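Local structure of response regulator (Xanthomonas campestris pv. campestris, 3QYY) at residues W41-F46 with G97-E102; L48-L53 with D66-R71. The protein probably acts as a diguanylate cyclase that makes cyclic di-GMP from GTP, and is seen here as its GGDEF domain with cyclic di-GMP at the active site. All blocks are in the same frame, centred on the assembly; numbering follows the deposited sequence.

Interaction 1. Residues W41-F46 with G97-E102; sequences WPFVLF and GVHASE
Val-44 and Val-98 form an antiparallel hydrogen-bonded pair: Val-44 N reaches Val-98 O at 2.9 Å, and Val-98 N returns to Val-44 O at 2.9 Å. Leu-45 and Gly-97 follow as a non-hydrogen-bonded pair. Segment 97-102 then leaves the strand through an inverse gamma turn centred on His-99. Here the imidazole lies between two aromatic rings. Trp-41 has its CG wedged between backbone N and carbonyl carbon (chi1 53°), and its indole leans over one imidazole face with the planes at 58°. Phe-43 comes over the opposite face near its rim, CD2 3.4 Å from His-99 NE2. Pro-42 O meets the imidazole edge, 3.1 Å from His-99 CD2. The two strands are neighbours in the central sheet of the GGDEF domain, and strand 93-98 begins within the GGDEF motif. Phe-43 and Leu-45 face helix 22-38. Phe-43 CE2 also lies 3.4 Å from Gly-97 CA. Val-44, Phe-46 and Val-98 face helix 102-116 and meet Ala-105; Phe-46 CE1 touches Val-98 CG2 at 3.9 Å. Ala-100 O is buried against Pro-42 CB (3.4 Å) and Val-44 CG2 and has no polar partner. His-99 ND1 is hydrogen-bonded to Gln-83 O.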
loop_
_atom_site.group_PDB
_atom_site.type_symbol
_atom_site.label_atom_id
_atom_site.label_comp_id
_atom_site.label_asym_id
_atom_site.label_seq_id
_atom_site.Cartn_x
_atom_site.Cartn_y
_atom_site.Cartn_z
ATOM N N TRP B 41 -8.949 -26.854 16.810
ATOM C CA TRP B 41 -10.060 -25.936 16.596
ATOM C C TRP B 41 -9.964 -25.228 15.249
ATOM O O TRP B 41 -8.893 -25.148 14.646
ATOM C CB TRP B 41 -10.194 -24.922 17.743
ATOM C CG TRP B 41 -8.976 -24.142 18.097
ATOM C CD1 TRP B 41 -8.067 -23.599 17.239
ATOM C CD2 TRP B 41 -8.594 -23.717 19.412
ATOM N NE1 TRP B 41 -7.144 -22.854 17.937
ATOM C CE2 TRP B 41 -7.446 -22.910 19.273
ATOM C CE3 TRP B 41 -9.115 -23.938 20.694
ATOM C CZ2 TRP B 41 -6.807 -22.319 20.370
ATOM C CZ3 TRP B 41 -8.480 -23.351 21.785
ATOM C CH2 TRP B 41 -7.338 -22.550 21.614
ATOM N N PRO B 42 -11.096 -24.716 14.750
ATOM C CA PRO B 42 -11.140 -24.021 13.463
ATOM C C PRO B 42 -10.458 -22.658 13.477
ATOM O O PRO B 42 -10.406 -21.988 14.507
ATOM C CB PRO B 42 -12.634 -23.903 13.200
ATOM C CG PRO B 42 -13.163 -23.647 14.575
ATOM C CD PRO B 42 -12.420 -24.683 15.400
ATOM N N PHE B 43 -9.932 -22.259 12.328
ATOM C CA PHE B 43 -9.292 -20.960 12.213
ATOM C C PHE B 43 -9.466 -20.391 10.815
ATOM O O PHE B 43 -9.229 -21.072 9.816
ATOM C CB PHE B 43 -7.798 -21.032 12.547
ATOM C CG PHE B 43 -7.112 -19.694 12.481
ATOM C CD1 PHE B 43 -6.080 -19.466 11.576
ATOM C CD2 PHE B 43 -7.536 -18.646 13.295
ATOM C CE1 PHE B 43 -5.476 -18.209 11.477
ATOM C CE2 PHE B 43 -6.939 -17.383 13.207
ATOM C CZ PHE B 43 -5.906 -17.167 12.291
ATOM N N VAL B 44 -9.898 -19.138 10.760
ATOM C CA VAL B 44 -10.099 -18.446 9.501
ATOM C C VAL B 44 -9.279 -17.160 9.551
ATOM O O VAL B 44 -9.358 -16.405 10.523
ATOM C CB VAL B 44 -11.582 -18.086 9.295
ATOM C CG1 VAL B 44 -11.778 -17.462 7.922
ATOM C CG2 VAL B 44 -12.448 -19.339 9.449
ATOM N N LEU B 45 -8.484 -16.923 8.513
ATOM C CA LEU B 45 -7.658 -15.718 8.440
ATOM C C LEU B 45 -8.211 -14.769 7.392
ATOM O O LEU B 45 -8.529 -15.187 6.275
ATOM C CB LEU B 45 -6.213 -16.079 8.074
ATOM C CG LEU B 45 -5.264 -14.892 7.861
ATOM C CD1 LEU B 45 -5.016 -14.195 9.202
ATOM C CD2 LEU B 45 -3.950 -15.376 7.251
ATOM N N PHE B 46 -8.330 -13.494 7.756
ATOM C CA PHE B 46 -8.817 -12.470 6.841
ATOM C C PHE B 46 -7.744 -11.406 6.629
ATOM O O PHE B 46 -7.049 -11.018 7.569
ATOM C CB PHE B 46 -10.049 -11.746 7.393
ATOM C CG PHE B 46 -11.240 -12.629 7.615
ATOM C CD1 PHE B 46 -11.413 -13.295 8.823
ATOM C CD2 PHE B 46 -12.205 -12.775 6.623
ATOM C CE1 PHE B 46 -12.537 -14.091 9.045
ATOM C CE2 PHE B 46 -13.335 -13.570 6.833
ATOM C CZ PHE B 46 -13.498 -14.228 8.047
ATOM N N GLY B 97 -7.906 -12.696 12.772
ATOM C CA GLY B 97 -7.898 -14.133 12.960
ATOM C C GLY B 97 -9.124 -14.515 13.770
ATOM O O GLY B 97 -9.348 -13.971 14.855
ATOM N N VAL B 98 -9.926 -15.433 13.241
ATOM C CA VAL B 98 -11.137 -15.865 13.931
ATOM C C VAL B 98 -11.147 -17.375 14.129
ATOM O O VAL B 98 -11.113 -18.133 13.158
ATOM C CB VAL B 98 -12.408 -15.476 13.141
ATOM C CG1 VAL B 98 -13.653 -15.962 13.885
ATOM C CG2 VAL B 98 -12.461 -13.967 12.938
ATOM N N HIS B 99 -11.186 -17.806 15.385
ATOM C CA HIS B 99 -11.227 -19.229 15.683
ATOM C C HIS B 99 -12.670 -19.689 15.795
ATOM O O HIS B 99 -13.205 -19.857 16.894
ATOM C CB HIS B 99 -10.466 -19.546 16.972
ATOM C CG HIS B 99 -8.982 -19.613 16.790
ATOM N ND1 HIS B 99 -8.130 -18.624 17.232
ATOM C CD2 HIS B 99 -8.202 -20.541 16.190
ATOM C CE1 HIS B 99 -6.888 -18.943 16.915
ATOM N NE2 HIS B 99 -6.904 -20.101 16.281
ATOM N N ALA B 100 -13.287 -19.882 14.634
ATOM C CA ALA B 100 -14.670 -20.328 14.518
ATOM C C ALA B 100 -14.821 -20.938 13.129
ATOM O O ALA B 100 -13.899 -20.874 12.320
ATOM C CB ALA B 100 -15.611 -19.148 14.670
ATOM N N SER B 101 -15.974 -21.536 12.850
ATOM C CA SER B 101 -16.204 -22.132 11.537
ATOM C C SER B 101 -16.237 -21.014 10.494
ATOM O O SER B 101 -16.564 -19.869 10.812
ATOM C CB SER B 101 -17.533 -22.891 11.521
ATOM O OG SER B 101 -18.623 -21.996 11.662
ATOM N N GLU B 102 -15.910 -21.342 9.249
ATOM C CA GLU B 102 -15.899 -20.340 8.190
ATOM C C GLU B 102 -17.214 -19.571 8.062
ATOM O O GLU B 102 -17.213 -18.345 7.929
ATOM C CB GLU B 102 -15.548 -20.986 6.846
ATOM C CG GLU B 102 -15.398 -19.972 5.716
ATOM C CD GLU B 102 -14.996 -20.606 4.402
ATOM O OE1 GLU B 102 -14.770 -19.855 3.429
ATOM O OE2 GLU B 102 -14.907 -21.849 4.339
#

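Interaction 2. Residues L48-L53 with D66-R71; sequences LDMDNL and DRVLVR. With MG (magnesium ion), chain I; C2E (9,9'-[(2R,3R,3aS,5S,7aR,9R,10R,10aS,12S,14aR)-3,5,10,12-tetrahydroxy-5,12-dioxidooctahydro-2H,7H-difuro[3,2-d:3',2'-j][1,3,7,9,2,8]tetraoxadiphosphacyclododecine-2,9-diyl]bis(2-amino-1,9-dihydro-6H-purin-6-one)), chain F.
Leu-53 carries its CG anti to the backbone N (chi1 -176°), which points its branches at helix 62-77, one to Val-68 and one to Leu-69. In Met-50, chi1 and chi2 carry SD to Leu-69, and the bend at chi3 (78°) turns CE onto Val-68. This is the active-site end of the GGDEF domain, where strand 44-50 runs into the metal site. The contact is apolar. Met-50 SD is 3.9 Å from Leu-69 CD2, and Met-50 CE meets Val-68 CG1. Leu-53 CD1 lies 4.0 Å from Val-68 CB, while Leu-53 CD2 lies 3.9 Å from Leu-69 CD2. The Leu-53 and Val-68 side chains run past each other in opposite directions.

The same leucines line the cyclic di-GMP pocket. Leu-53 CD2 touches the ribose at C1A (3.5 Å), and Leu-69 CD1 touches the guanine at C61 (3.5 Å). Trp-89 and Arg-22 of the second subunit also bind this ligand. Magnesium sits beside it. Asp-49 OD2 binds the ion at 2.0 Å, with phosphate oxygen O11, three waters and Asp-92 OD2 completing six ligands. One water also donates to Asp-49 OD1, and another to Met-50 O, so the strand end holds part of the hydration shell. Lys-156 makes salt bridges to both Asp-49 and Asp-51. Asp-66 OD1 accepts a hydrogen bond from guanine N11 at 2.6 Å (153° at the hydrogen) and a weak one from N21 at 3.0 Å.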
loop_
_atom_site.group_PDB
_atom_site.type_symbol
_atom_site.label_atom_id
_atom_site.label_comp_id
_atom_site.label_asym_id
_atom_site.label_seq_id
_atom_site.Cartn_x
_atom_site.Cartn_y
_atom_site.Cartn_z
ATOM N N LEU B 48 -7.478 -7.584 5.176
ATOM C CA LEU B 48 -8.302 -6.445 4.791
ATOM C C LEU B 48 -7.475 -5.234 4.369
ATOM O O LEU B 48 -6.424 -4.957 4.942
ATOM C CB LEU B 48 -9.199 -6.025 5.960
ATOM C CG LEU B 48 -9.851 -7.114 6.818
ATOM C CD1 LEU B 48 -10.743 -6.452 7.855
ATOM C CD2 LEU B 48 -10.658 -8.056 5.960
ATOM N N ASP B 49 -7.965 -4.508 3.371
ATOM C CA ASP B 49 -7.290 -3.304 2.893
ATOM C C ASP B 49 -8.366 -2.260 2.622
ATOM O O ASP B 49 -9.318 -2.520 1.885
ATOM C CB ASP B 49 -6.511 -3.593 1.604
ATOM C CG ASP B 49 -5.709 -2.394 1.126
ATOM O OD1 ASP B 49 -5.668 -2.156 -0.101
ATOM O OD2 ASP B 49 -5.108 -1.700 1.975
ATOM N N MET B 50 -8.228 -1.085 3.230
ATOM C CA MET B 50 -9.208 -0.026 3.033
ATOM C C MET B 50 -9.162 0.503 1.602
ATOM O O MET B 50 -8.111 0.489 0.954
ATOM C CB MET B 50 -8.969 1.121 4.022
ATOM C CG MET B 50 -9.241 0.748 5.473
ATOM S SD MET B 50 -9.376 2.198 6.528
ATOM C CE MET B 50 -11.046 2.748 6.127
ATOM N N ASP B 51 -10.312 0.969 1.125
ATOM C CA ASP B 51 -10.454 1.498 -0.235
ATOM C C ASP B 51 -10.536 3.024 -0.291
ATOM O O ASP B 51 -10.130 3.631 -1.283
ATOM C CB ASP B 51 -11.747 0.980 -0.884
ATOM C CG ASP B 51 -11.759 -0.519 -1.101
ATOM O OD1 ASP B 51 -12.867 -1.055 -1.340
ATOM O OD2 ASP B 51 -10.685 -1.157 -1.052
ATOM N N ASN B 52 -11.051 3.644 0.768
ATOM C CA ASN B 52 -11.267 5.095 0.744
ATOM C C ASN B 52 -10.740 5.951 1.889
ATOM O O ASN B 52 -11.354 6.963 2.227
ATOM C CB ASN B 52 -12.770 5.346 0.622
ATOM C CG ASN B 52 -13.527 4.927 1.874
ATOM O OD1 ASN B 52 -13.113 4.006 2.588
ATOM N ND2 ASN B 52 -14.648 5.594 2.143
ATOM N N LEU B 53 -9.613 5.581 2.481
ATOM C CA LEU B 53 -9.085 6.376 3.584
ATOM C C LEU B 53 -8.428 7.681 3.140
ATOM O O LEU B 53 -8.552 8.701 3.813
ATOM C CB LEU B 53 -8.080 5.561 4.398
ATOM C CG LEU B 53 -7.529 6.280 5.637
ATOM C CD1 LEU B 53 -8.691 6.738 6.525
ATOM C CD2 LEU B 53 -6.605 5.346 6.404
ATOM N N ASP B 66 -6.802 9.183 11.339
ATOM C CA ASP B 66 -6.307 8.357 12.441
ATOM C C ASP B 66 -7.512 7.816 13.202
ATOM O O ASP B 66 -7.557 6.643 13.576
ATOM C CB ASP B 66 -5.459 9.184 13.417
ATOM C CG ASP B 66 -4.030 9.383 12.956
ATOM O OD1 ASP B 66 -3.647 8.873 11.879
ATOM O OD2 ASP B 66 -3.282 10.063 13.693
ATOM N N ARG B 67 -8.487 8.690 13.439
ATOM C CA ARG B 67 -9.690 8.309 14.166
ATOM C C ARG B 67 -10.445 7.206 13.422
ATOM O O ARG B 67 -11.053 6.341 14.050
ATOM C CB ARG B 67 -10.587 9.539 14.387
ATOM C CG ARG B 67 -11.769 9.313 15.340
ATOM C CD ARG B 67 -11.327 8.828 16.732
ATOM N NE ARG B 67 -10.595 9.826 17.518
ATOM C CZ ARG B 67 -11.137 10.930 18.029
ATOM N NH1 ARG B 67 -12.426 11.192 17.838
ATOM N NH2 ARG B 67 -10.396 11.768 18.745
ATOM N N VAL B 68 -10.406 7.232 12.090
ATOM C CA VAL B 68 -11.074 6.198 11.302
ATOM C C VAL B 68 -10.433 4.840 11.595
ATOM O O VAL B 68 -11.131 3.850 11.805
ATOM C CB VAL B 68 -10.967 6.462 9.778
ATOM C CG1 VAL B 68 -11.630 5.329 9.012
ATOM C CG2 VAL B 68 -11.627 7.786 9.425
ATOM N N LEU B 69 -9.103 4.795 11.605
ATOM C CA LEU B 69 -8.393 3.546 11.877
ATOM C C LEU B 69 -8.648 3.081 13.307
ATOM O O LEU B 69 -8.763 1.884 13.572
ATOM C CB LEU B 69 -6.891 3.726 11.658
ATOM C CG LEU B 69 -6.442 3.987 10.216
ATOM C CD1 LEU B 69 -4.954 4.299 10.204
ATOM C CD2 LEU B 69 -6.738 2.778 9.349
ATOM N N VAL B 70 -8.729 4.035 14.230
ATOM C CA VAL B 70 -8.987 3.712 15.624
ATOM C C VAL B 70 -10.382 3.106 15.789
ATOM O O VAL B 70 -10.545 2.110 16.494
ATOM C CB VAL B 70 -8.857 4.965 16.523
ATOM C CG1 VAL B 70 -9.384 4.668 17.923
ATOM C CG2 VAL B 70 -7.395 5.385 16.603
ATOM N N ARG B 71 -11.376 3.694 15.128
ATOM C CA ARG B 71 -12.747 3.194 15.216
ATOM C C ARG B 71 -12.878 1.812 14.581
ATOM O O ARG B 71 -13.625 0.962 15.073
ATOM C CB ARG B 71 -13.726 4.160 14.536
ATOM C CG ARG B 71 -13.592 4.225 13.024
ATOM C CD ARG B 71 -14.750 4.969 12.356
ATOM N NE ARG B 71 -16.029 4.283 12.531
ATOM C CZ ARG B 71 -16.816 4.412 13.595
ATOM N NH1 ARG B 71 -16.463 5.210 14.594
ATOM N NH2 ARG B 71 -17.955 3.736 13.664
HETATM MG MG MG I . -3.800 -0.158 1.652
HETATM P P1 C2E F . -0.533 7.751 1.366
HETATM O O2P C2E F . -0.017 8.377 2.638
HETATM O O1P C2E F . -0.464 8.621 0.146
HETATM O "O5'" C2E F . 0.255 6.431 1.024
HETATM C "C5'" C2E F . -0.092 5.677 -0.156
HETATM C "C4'" C2E F . 0.812 4.454 -0.185
HETATM O "O4'" C2E F . 2.196 4.722 -0.088
HETATM C "C3'" C2E F . 0.507 3.492 0.957
HETATM O "O3'" C2E F . -0.628 2.666 0.655
HETATM C "C2'" C2E F . 1.818 2.777 1.082
HETATM O "O2'" C2E F . 1.801 1.641 0.202
HETATM C "C1'" C2E F . 2.908 3.764 0.684
HETATM N N9 C2E F . 3.454 4.426 1.890
HETATM C C8 C2E F . 3.291 5.720 2.252
HETATM N N7 C2E F . 3.934 5.995 3.404
HETATM C C5 C2E F . 4.527 4.870 3.795
HETATM C C6 C2E F . 5.389 4.459 4.932
HETATM O O6 C2E F . 5.713 5.291 5.817
HETATM N N1 C2E F . 5.822 3.175 4.984
HETATM C C2 C2E F . 5.493 2.254 4.035
HETATM N N2 C2E F . 5.957 0.996 4.142
HETATM N N3 C2E F . 4.698 2.569 2.957
HETATM C C4 C2E F . 4.203 3.836 2.796
HETATM P P11 C2E F . -1.511 2.295 1.950
HETATM O O21 C2E F . -0.644 1.653 2.979
HETATM O O11 C2E F . -2.579 1.401 1.427
HETATM O O5A C2E F . -2.164 3.607 2.543
HETATM C C5A C2E F . -3.057 4.359 1.723
HETATM C C4A C2E F . -3.520 5.587 2.455
HETATM O O4A C2E F . -4.112 5.330 3.759
HETATM C C3A C2E F . -2.398 6.588 2.706
HETATM O O3A C2E F . -2.102 7.381 1.535
HETATM C C2A C2E F . -2.954 7.382 3.845
HETATM O O2A C2E F . -3.727 8.468 3.301
HETATM C C1A C2E F . -3.819 6.424 4.649
HETATM N N91 C2E F . -3.113 5.997 5.890
HETATM C C81 C2E F . -2.304 4.923 6.078
HETATM N N71 C2E F . -1.848 4.866 7.352
HETATM C C51 C2E F . -2.366 5.917 8.007
HETATM C C61 C2E F . -2.312 6.482 9.386
HETATM O O61 C2E F . -1.644 5.942 10.296
HETATM N N11 C2E F . -3.012 7.614 9.645
HETATM C C21 C2E F . -3.764 8.256 8.693
HETATM N N21 C2E F . -4.434 9.385 9.029
HETATM N N31 C2E F . -3.859 7.791 7.416
HETATM C C41 C2E F . -3.194 6.651 7.028
HETATM O O HOH W 1 -3.363 -0.834 -0.436
HETATM O O HOH W 2 -5.389 1.084 0.766
HETATM O O HOH W 3 -2.394 -1.481 2.300
#

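How the interactions relate
Both contacts use strand 44-50 of the central sheet, and their first segments, 41-46 and 48-53, almost adjoin. Interaction 1 takes the start of this strand and pairs it with the end of its antiparallel neighbour, 93-98. Interaction 2 takes the other end and packs it on helix 62-77. The centres are about 23 Å apart, on opposite sides of the centre of the chain. Both segments of interaction 2 fall between those of interaction 1 in the sequence. Because 93-98 lies next to 44-50 in the sheet, Asp-92, just before it, comes beside Asp-49 at the magnesium. Interaction 1 joins the strands away from the ligands, whereas interaction 2 lies at the active site.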